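Local coordinates for putative hemin storage protein (Bordetella bronchiseptica, PDB 6AU1) that is the glycoside hydrolase domain of PgaB (BpsB), which cleaves deacetylated poly-beta-1,6-N-acetylglucosamine and can disrupt bacterial biofilms, at residues Ala149-Ala163 and Val220-Asn234. Sequence-based numbering, arbitrary orientation.
Sequences AKAAHFDGLLFHDDA and VSGYQNDRDMVVARN. With EDO (1,2-ethanediol), chain G.
The side-chain amide of Gln224 is gripped by backbone atoms where helix 135-151 gives way to the loop before strand 156-159. Its OE1 accepts the N-H of Phe154 at 3.1 Å along an almost straight line (172°), while NE2 donates to Ala152 O at 2.8 Å and, weakly, to Ala149 O. A bend at chi2 folds the amide over one face of the Phe154 ring, the planes only 13° apart, which marks a stack. Val220 CG1 meets Phe154 CE2 at 3.8 Å, and Met229 SD makes an oblique Met-aromatic contact with the same ring.

Beyond the loops, strands 156-159 and 230-234 run parallel, their axes 15° apart. Leu157 N to Val230 O, Ala232 N to Leu157 O (2.8 Å), Phe159 N to Ala232 O and Asn234 N to Phe159 O give the alternating parallel pattern. One face carries Leu158 CD1 against Ala232 CB (3.9 Å); the other carries Phe159 CE2 against Val231 CB (3.9 Å), and there helix 195-223 supplies Thr213 and Arg217.

At the C-terminal ends, Arg233, extended from CG to NE, carries NH2 to Ala163 O at 2.9 Å, nearly in the guanidinium plane. A water joins its NE to the carbonyls of His160 and Asn234, and Tyr260 takes NH1, so several bonds restrain the group's rotation.

Farther out, Asp155 OD2 forms a salt bridge with Lys83 of helix 75-86 and accepts a hydrogen bond from Val90 N, tying the loop to that helix and to strand 89-94. Consecutive parallel strands linked through helix 195-223 form a beta-alpha-beta crossover, here one step of the TIM barrel of this glycoside hydrolase domain.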
loop_
_atom_site.group_PDB
_atom_site.type_symbol
_atom_site.label_atom_id
_atom_site.label_comp_id
_atom_site.label_asym_id
_atom_site.label_seq_id
_atom_site.Cartn_x
_atom_site.Cartn_y
_atom_site.Cartn_z
ATOM N N ALA A 149 -6.789 -5.034 -14.654
ATOM C CA ALA A 149 -5.822 -5.276 -15.724
ATOM C C ALA A 149 -6.463 -5.115 -17.103
ATOM O O ALA A 149 -5.808 -4.687 -18.055
ATOM C CB ALA A 149 -5.206 -6.655 -15.574
ATOM N N LYS A 150 -7.746 -5.453 -17.198
ATOM C CA LYS A 150 -8.515 -5.273 -18.428
ATOM C C LYS A 150 -8.835 -3.804 -18.697
ATOM O O LYS A 150 -8.969 -3.387 -19.842
ATOM C CB LYS A 150 -9.829 -6.057 -18.351
ATOM C CG LYS A 150 -9.704 -7.566 -18.327
ATOM C CD LYS A 150 -11.070 -8.184 -18.025
ATOM C CE LYS A 150 -11.120 -9.671 -18.331
ATOM N NZ LYS A 150 -12.469 -10.247 -18.059
ATOM N N ALA A 151 -8.983 -3.027 -17.632
ATOM C CA ALA A 151 -9.539 -1.677 -17.742
ATOM C C ALA A 151 -8.497 -0.610 -18.040
ATOM O O ALA A 151 -8.837 0.486 -18.498
ATOM C CB ALA A 151 -10.284 -1.310 -16.448
ATOM N N ALA A 152 -7.233 -0.910 -17.771
ATOM C CA ALA A 152 -6.226 0.138 -17.826
ATOM C C ALA A 152 -4.850 -0.411 -18.150
ATOM O O ALA A 152 -4.586 -1.598 -17.984
ATOM C CB ALA A 152 -6.186 0.896 -16.501
ATOM N N HIS A 153 -3.983 0.482 -18.606
ATOM C CA HIS A 153 -2.598 0.158 -18.897
ATOM C C HIS A 153 -1.707 0.814 -17.853
ATOM O O HIS A 153 -1.793 2.020 -17.631
ATOM C CB HIS A 153 -2.227 0.640 -20.299
ATOM C CG HIS A 153 -0.812 0.349 -20.685
ATOM N ND1 HIS A 153 0.177 1.307 -20.661
ATOM C CD2 HIS A 153 -0.219 -0.795 -21.103
ATOM C CE1 HIS A 153 1.320 0.768 -21.047
ATOM N NE2 HIS A 153 1.106 -0.507 -21.319
ATOM N N PHE A 154 -0.853 0.027 -17.207
ATOM C CA PHE A 154 0.020 0.567 -16.163
ATOM C C PHE A 154 1.272 -0.290 -16.048
ATOM O O PHE A 154 1.360 -1.347 -16.669
ATOM C CB PHE A 154 -0.706 0.655 -14.818
ATOM C CG PHE A 154 -1.464 -0.583 -14.458
ATOM C CD1 PHE A 154 -2.780 -0.752 -14.870
ATOM C CD2 PHE A 154 -0.862 -1.585 -13.713
ATOM C CE1 PHE A 154 -3.480 -1.902 -14.541
ATOM C CE2 PHE A 154 -1.558 -2.728 -13.381
ATOM C CZ PHE A 154 -2.867 -2.889 -13.796
ATOM N N ASP A 155 2.236 0.178 -15.262
ATOM C CA ASP A 155 3.581 -0.390 -15.274
ATOM C C ASP A 155 3.894 -1.262 -14.071
ATOM O O ASP A 155 4.838 -2.055 -14.096
ATOM C CB ASP A 155 4.599 0.738 -15.360
ATOM C CG ASP A 155 4.365 1.627 -16.553
ATOM O OD1 ASP A 155 4.567 1.131 -17.685
ATOM O OD2 ASP A 155 3.964 2.802 -16.368
ATOM N N GLY A 156 3.125 -1.094 -13.009
ATOM C CA GLY A 156 3.376 -1.848 -11.795
ATOM C C GLY A 156 2.170 -1.891 -10.892
ATOM O O GLY A 156 1.139 -1.273 -11.176
ATOM N N LEU A 157 2.309 -2.625 -9.792
ATOM C CA LEU A 157 1.281 -2.673 -8.756
ATOM C C LEU A 157 1.871 -2.224 -7.435
ATOM O O LEU A 157 2.990 -2.620 -7.088
ATOM C CB LEU A 157 0.723 -4.090 -8.584
ATOM C CG LEU A 157 -0.124 -4.728 -9.672
ATOM C CD1 LEU A 157 -0.254 -6.212 -9.356
ATOM C CD2 LEU A 157 -1.504 -4.051 -9.745
ATOM N N LEU A 158 1.133 -1.394 -6.709
ATOM C CA LEU A 158 1.454 -1.142 -5.312
ATOM C C LEU A 158 0.382 -1.807 -4.466
ATOM O O LEU A 158 -0.776 -1.399 -4.456
ATOM C CB LEU A 158 1.535 0.355 -4.989
ATOM C CG LEU A 158 1.657 0.647 -3.483
ATOM C CD1 LEU A 158 2.992 0.130 -2.892
ATOM C CD2 LEU A 158 1.447 2.145 -3.171
ATOM N N PHE A 159 0.777 -2.847 -3.751
ATOM C CA PHE A 159 -0.140 -3.481 -2.824
ATOM C C PHE A 159 -0.242 -2.637 -1.549
ATOM O O PHE A 159 0.756 -2.367 -0.887
ATOM C CB PHE A 159 0.337 -4.904 -2.510
ATOM C CG PHE A 159 0.352 -5.820 -3.714
ATOM C CD1 PHE A 159 -0.840 -6.260 -4.286
ATOM C CD2 PHE A 159 1.553 -6.264 -4.247
ATOM C CE1 PHE A 159 -0.828 -7.114 -5.392
ATOM C CE2 PHE A 159 1.578 -7.119 -5.350
ATOM C CZ PHE A 159 0.382 -7.543 -5.922
ATOM N N HIS A 160 -1.469 -2.236 -1.229
ATOM C CA HIS A 160 -1.811 -1.320 -0.132
ATOM C C HIS A 160 -1.434 -1.835 1.251
ATOM O O HIS A 160 -1.198 -3.031 1.420
ATOM C CB HIS A 160 -3.326 -1.064 -0.208
ATOM C CG HIS A 160 -3.838 0.038 0.679
ATOM N ND1 HIS A 160 -3.107 1.163 0.993
ATOM C CD2 HIS A 160 -5.048 0.196 1.273
ATOM C CE1 HIS A 160 -3.837 1.961 1.754
ATOM N NE2 HIS A 160 -5.017 1.393 1.948
ATOM N N ASP A 161 -1.409 -0.934 2.235
ATOM C CA ASP A 161 -1.091 -1.304 3.617
ATOM C C ASP A 161 -2.266 -1.960 4.355
ATOM O O ASP A 161 -2.178 -2.212 5.555
ATOM C CB ASP A 161 -0.585 -0.077 4.410
ATOM C CG ASP A 161 -1.629 1.043 4.574
ATOM O OD1 ASP A 161 -2.842 0.822 4.394
ATOM O OD2 ASP A 161 -1.214 2.176 4.916
ATOM N N ASP A 162 -3.347 -2.279 3.645
ATOM C CA ASP A 162 -4.489 -2.919 4.298
ATOM C C ASP A 162 -4.202 -4.384 4.586
ATOM O O ASP A 162 -4.907 -5.007 5.372
ATOM C CB ASP A 162 -5.760 -2.816 3.445
ATOM C CG ASP A 162 -5.695 -3.690 2.218
ATOM O OD1 ASP A 162 -4.747 -3.528 1.417
ATOM O OD2 ASP A 162 -6.578 -4.551 2.050
ATOM N N ALA A 163 -3.171 -4.918 3.935
ATOM C CA ALA A 163 -2.767 -6.312 4.074
ATOM C C ALA A 163 -1.985 -6.526 5.380
ATOM O O ALA A 163 -0.752 -6.626 5.402
ATOM C CB ALA A 163 -1.944 -6.741 2.864
ATOM N N VAL A 220 -2.571 -10.182 -13.087
ATOM C CA VAL A 220 -2.425 -8.902 -13.777
ATOM C C VAL A 220 -1.400 -8.984 -14.900
ATOM O O VAL A 220 -1.640 -8.490 -16.004
ATOM C CB VAL A 220 -2.036 -7.788 -12.790
ATOM C CG1 VAL A 220 -1.679 -6.488 -13.529
ATOM C CG2 VAL A 220 -3.178 -7.541 -11.822
ATOM N N SER A 221 -0.269 -9.628 -14.628
ATOM C CA SER A 221 0.805 -9.711 -15.617
ATOM C C SER A 221 0.365 -10.477 -16.860
ATOM O O SER A 221 0.806 -10.180 -17.973
ATOM C CB SER A 221 2.044 -10.367 -15.011
ATOM O OG SER A 221 1.856 -11.761 -14.884
ATOM N N GLY A 222 -0.501 -11.467 -16.667
ATOM C CA GLY A 222 -1.040 -12.223 -17.779
ATOM C C GLY A 222 -1.886 -11.345 -18.680
ATOM O O GLY A 222 -1.869 -11.491 -19.902
ATOM N N TYR A 223 -2.617 -10.417 -18.070
ATOM C CA TYR A 223 -3.539 -9.552 -18.801
ATOM C C TYR A 223 -2.897 -8.287 -19.344
ATOM O O TYR A 223 -3.355 -7.732 -20.340
ATOM C CB TYR A 223 -4.714 -9.172 -17.913
ATOM C CG TYR A 223 -5.933 -9.987 -18.193
ATOM C CD1 TYR A 223 -6.831 -9.604 -19.180
ATOM C CD2 TYR A 223 -6.186 -11.152 -17.489
ATOM C CE1 TYR A 223 -7.947 -10.355 -19.449
ATOM C CE2 TYR A 223 -7.296 -11.910 -17.755
ATOM C CZ TYR A 223 -8.179 -11.507 -18.729
ATOM O OH TYR A 223 -9.297 -12.265 -18.990
ATOM N N GLN A 224 -1.843 -7.823 -18.686
ATOM C CA GLN A 224 -1.091 -6.687 -19.195
ATOM C C GLN A 224 -0.151 -7.156 -20.292
ATOM O O GLN A 224 0.534 -6.347 -20.919
ATOM C CB GLN A 224 -0.313 -5.996 -18.073
ATOM C CG GLN A 224 -1.195 -5.244 -17.090
ATOM C CD GLN A 224 -1.751 -3.962 -17.670
ATOM O OE1 GLN A 224 -1.009 -3.016 -17.955
ATOM N NE2 GLN A 224 -3.064 -3.924 -17.864
ATOM N N ASN A 225 -0.139 -8.470 -20.517
ATOM C CA ASN A 225 0.742 -9.100 -21.494
ATOM C C ASN A 225 2.172 -8.648 -21.251
ATOM O O ASN A 225 2.900 -8.289 -22.179
ATOM C CB ASN A 225 0.302 -8.767 -22.921
ATOM C CG ASN A 225 0.845 -9.745 -23.937
ATOM O OD1 ASN A 225 1.125 -10.900 -23.613
ATOM N ND2 ASN A 225 1.000 -9.289 -25.176
ATOM N N ASP A 226 2.553 -8.659 -19.978
ATOM C CA ASP A 226 3.779 -8.024 -19.530
ATOM C C ASP A 226 4.427 -8.819 -18.405
ATOM O O ASP A 226 4.024 -8.715 -17.245
ATOM C CB ASP A 226 3.484 -6.591 -19.073
ATOM C CG ASP A 226 4.706 -5.886 -18.519
ATOM O OD1 ASP A 226 5.824 -6.158 -19.004
ATOM O OD2 ASP A 226 4.542 -5.055 -17.597
ATOM N N ARG A 227 5.432 -9.616 -18.753
ATOM C CA ARG A 227 6.194 -10.361 -17.757
ATOM C C ARG A 227 6.933 -9.394 -16.834
ATOM O O ARG A 227 7.274 -9.736 -15.698
ATOM C CB ARG A 227 7.180 -11.316 -18.436
ATOM N N ASP A 228 7.164 -8.182 -17.332
ATOM C CA ASP A 228 7.835 -7.136 -16.568
ATOM C C ASP A 228 6.851 -6.289 -15.754
ATOM O O ASP A 228 6.966 -5.064 -15.707
ATOM C CB ASP A 228 8.647 -6.235 -17.503
ATOM C CG ASP A 228 9.672 -7.008 -18.315
ATOM O OD1 ASP A 228 10.833 -7.118 -17.866
ATOM O OD2 ASP A 228 9.317 -7.508 -19.404
ATOM N N MET A 229 5.881 -6.942 -15.122
ATOM C CA MET A 229 4.991 -6.258 -14.184
ATOM C C MET A 229 5.700 -6.088 -12.840
ATOM O O MET A 229 5.854 -7.043 -12.084
ATOM C CB MET A 229 3.681 -7.033 -14.015
ATOM C CG MET A 229 2.692 -6.439 -13.007
ATOM S SD MET A 229 2.121 -4.767 -13.402
ATOM C CE MET A 229 1.639 -4.951 -15.108
ATOM N N VAL A 230 6.135 -4.864 -12.558
ATOM C CA VAL A 230 6.852 -4.555 -11.326
ATOM C C VAL A 230 5.883 -4.519 -10.159
ATOM O O VAL A 230 4.770 -4.031 -10.307
ATOM C CB VAL A 230 7.569 -3.202 -11.427
ATOM C CG1 VAL A 230 8.445 -2.958 -10.207
ATOM C CG2 VAL A 230 8.389 -3.136 -12.706
ATOM N N VAL A 231 6.284 -5.045 -9.007
ATOM C CA VAL A 231 5.418 -4.957 -7.831
ATOM C C VAL A 231 6.109 -4.357 -6.611
ATOM O O VAL A 231 7.287 -4.614 -6.337
ATOM C CB VAL A 231 4.826 -6.347 -7.434
ATOM C CG1 VAL A 231 3.919 -6.878 -8.554
ATOM C CG2 VAL A 231 5.933 -7.353 -7.089
ATOM N N ALA A 232 5.354 -3.543 -5.881
ATOM C CA ALA A 232 5.791 -2.995 -4.604
ATOM C C ALA A 232 4.717 -3.274 -3.569
ATOM O O ALA A 232 3.557 -3.510 -3.927
ATOM C CB ALA A 232 6.054 -1.493 -4.712
ATOM N N ARG A 233 5.087 -3.257 -2.297
ATOM C CA ARG A 233 4.076 -3.382 -1.243
ATOM C C ARG A 233 4.408 -2.438 -0.095
ATOM O O ARG A 233 5.571 -2.289 0.265
ATOM C CB ARG A 233 3.984 -4.830 -0.745
ATOM C CG ARG A 233 2.910 -5.038 0.363
ATOM C CD ARG A 233 2.634 -6.523 0.615
ATOM N NE ARG A 233 1.893 -6.724 1.863
ATOM C CZ ARG A 233 1.828 -7.885 2.509
ATOM N NH1 ARG A 233 2.431 -8.966 2.008
ATOM N NH2 ARG A 233 1.177 -7.960 3.668
ATOM N N ASN A 234 3.386 -1.788 0.462
ATOM C CA ASN A 234 3.565 -0.957 1.652
ATOM C C ASN A 234 3.932 -1.791 2.873
ATOM O O ASN A 234 3.282 -2.806 3.170
ATOM C CB ASN A 234 2.288 -0.169 1.985
ATOM C CG ASN A 234 2.047 0.996 1.053
ATOM O OD1 ASN A 234 0.934 1.180 0.583
ATOM N ND2 ASN A 234 3.074 1.815 0.819
HETATM C C1 EDO G . -4.799 0.490 7.160
HETATM O O1 EDO G . -4.886 0.134 5.767
HETATM C C2 EDO G . -4.542 -0.758 7.999
HETATM O O2 EDO G . -3.212 -1.234 7.761
HETATM O O HOH W 1 0.858 -4.275 2.845
#